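ARO (armadillo repeats only protein) (Plasmodium falciparum Santa Lucia, PDB 5EWP) probably acts as an armadillo-repeat protein-binding scaffold in the translocation of rhoptries and their attachment to the apical pole of the parasite. Local coordinates at residues 170-173 with 174-177. Sequence-based numbering, arbitrary orientation.
Sequences GGIT and QLVN
Gln174 has CG beside its own backbone N (chi1 -64°) and a second bend at chi2 of -46°, a fold that brings its amide NE2 round to the side of the carbonyl of Gly170, the N-cap of a short helix, 171-177, of an armadillo-type helical solenoid. A water likely spans what remains of the distance: it donates to Gly170 O at 2.9 Å and accepts from Gln174 NE2 at 2.5 Å, short enough for its exact position to be doubtful. The same carbonyl receives the weak first bond of the helix, from Gln174 N at 3.3 Å, so backbone and side chain of one residue both reach the capping glycine, one directly and one probably through solvent. Gly170 is also where the chain leaves helical geometry after helix 160-168, in a Schellman motif; its positive phi is one that glycine adopts readily.

Regular i to i+4 bonding follows, with Leu175 N on Gly171 O at 3.0 Å and Val176 N on Ile172 O at 2.9 Å. On the buried side the helix packs into the solenoid. Ile172 CG2 lies 4.0 Å from Val176 CG2 one turn on, while the CD1 methyls of Ile172 and Leu175 come within 4.3 Å. Ile172 and Leu175 then pack together on Phe166 of helix 160-168 and on Leu201 of helix 192-205, joining three successive helices. On the more open side, Thr173 CG2 stands near Gln174 NE2, and Asn177 N closes the last turn on Thr173 O, 3.0 Å away with an N-H...O angle of 155°.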
ATOM      1  N   GLY A 170       3.694  10.102 -11.820  1.00 21.49           N
ATOM      2  CA  GLY A 170       3.692   8.932 -12.673  1.00 27.47           C
ATOM      3  C   GLY A 170       2.793   7.833 -12.151  1.00 25.00           C
ATOM      4  O   GLY A 170       2.869   6.694 -12.596  1.00 24.29           O
ATOM      5  N   GLY A 171       1.938   8.170 -11.192  1.00 21.94           N
ATOM      6  CA  GLY A 171       1.065   7.179 -10.598  1.00 17.71           C
ATOM      7  C   GLY A 171       0.093   6.504 -11.548  1.00 25.08           C
ATOM      8  O   GLY A 171      -0.223   5.332 -11.377  1.00 19.21           O
ATOM      9  N   ILE A 172      -0.407   7.234 -12.541  1.00 19.80           N
ATOM     10  CA  ILE A 172      -1.352   6.634 -13.476  1.00 20.66           C
ATOM     11  C   ILE A 172      -0.648   5.617 -14.385  1.00 21.09           C
ATOM     12  O   ILE A 172      -1.201   4.558 -14.695  1.00 22.80           O
ATOM     13  CB  ILE A 172      -2.073   7.712 -14.302  1.00 26.38           C
ATOM     14  CG1 ILE A 172      -3.051   8.474 -13.398  1.00 24.66           C
ATOM     15  CG2 ILE A 172      -2.835   7.093 -15.465  1.00 28.12           C
ATOM     16  CD1 ILE A 172      -4.111   7.577 -12.781  1.00 21.56           C
ATOM     17  N   THR A 173       0.573   5.933 -14.797  1.00 22.27           N
ATOM     18  CA  THR A 173       1.380   4.970 -15.537  1.00 29.02           C
ATOM     19  C   THR A 173       1.477   3.637 -14.793  1.00 27.52           C
ATOM     20  O   THR A 173       1.219   2.581 -15.368  1.00 25.97           O
ATOM     21  CB  THR A 173       2.792   5.506 -15.799  1.00 33.03           C
ATOM     22  OG1 THR A 173       2.704   6.793 -16.428  1.00 35.32           O
ATOM     23  CG2 THR A 173       3.570   4.541 -16.699  1.00 28.54           C
ATOM     24  N   GLN A 174       1.811   3.688 -13.506  1.00 21.84           N
ATOM     25  CA  GLN A 174       1.966   2.460 -12.741  1.00 24.32           C
ATOM     26  C   GLN A 174       0.634   1.737 -12.554  1.00 19.58           C
ATOM     27  O   GLN A 174       0.574   0.513 -12.661  1.00 24.85           O
ATOM     28  CB  GLN A 174       2.611   2.745 -11.390  1.00 25.12           C
ATOM     29  CG  GLN A 174       4.008   3.272 -11.500  1.00 33.53           C
ATOM     30  CD  GLN A 174       4.845   2.471 -12.477  1.00 41.95           C
ATOM     31  OE1 GLN A 174       4.892   1.243 -12.412  1.00 43.92           O
ATOM     32  NE2 GLN A 174       5.491   3.165 -13.403  1.00 33.92           N
ATOM     33  N   LEU A 175      -0.442   2.481 -12.280  1.00 21.98           N
ATOM     34  CA  LEU A 175      -1.746   1.847 -12.134  1.00 18.38           C
ATOM     35  C   LEU A 175      -2.189   1.136 -13.382  1.00 19.33           C
ATOM     36  O   LEU A 175      -2.723   0.025 -13.329  1.00 27.88           O
ATOM     37  CB  LEU A 175      -2.834   2.862 -11.773  1.00 30.28           C
ATOM     38  CG  LEU A 175      -3.139   3.186 -10.334  1.00 28.91           C
ATOM     39  CD1 LEU A 175      -4.393   4.088 -10.296  1.00 18.93           C
ATOM     40  CD2 LEU A 175      -3.358   1.875  -9.576  1.00 27.97           C
ATOM     41  N   VAL A 176      -2.006   1.807 -14.513  1.00 24.21           N
ATOM     42  CA  VAL A 176      -2.423   1.253 -15.785  1.00 27.92           C
ATOM     43  C   VAL A 176      -1.616  -0.010 -16.060  1.00 24.47           C
ATOM     44  O   VAL A 176      -2.146  -0.995 -16.566  1.00 24.31           O
ATOM     45  CB  VAL A 176      -2.283   2.287 -16.925  1.00 31.87           C
ATOM     46  CG1 VAL A 176      -2.434   1.622 -18.285  1.00 33.80           C
ATOM     47  CG2 VAL A 176      -3.328   3.384 -16.760  1.00 32.12           C
ATOM     48  N   ASN A 177      -0.337   0.001 -15.694  1.00 26.61           N
ATOM     49  CA  ASN A 177       0.485  -1.196 -15.836  1.00 31.05           C
ATOM     50  C   ASN A 177      -0.000  -2.374 -15.001  1.00 32.59           C
ATOM     51  O   ASN A 177       0.220  -3.532 -15.362  1.00 24.58           O
ATOM     52  CB  ASN A 177       1.937  -0.898 -15.471  1.00 26.84           C
ATOM     53  CG  ASN A 177       2.632  -0.057 -16.514  1.00 37.51           C
ATOM     54  OD1 ASN A 177       2.062   0.246 -17.563  1.00 46.74           O
ATOM     55  ND2 ASN A 177       3.873   0.327 -16.234  1.00 28.73           N
TER
HETATM   56  O   HOH W   1       5.473   5.609 -13.188  1.00 47.76           O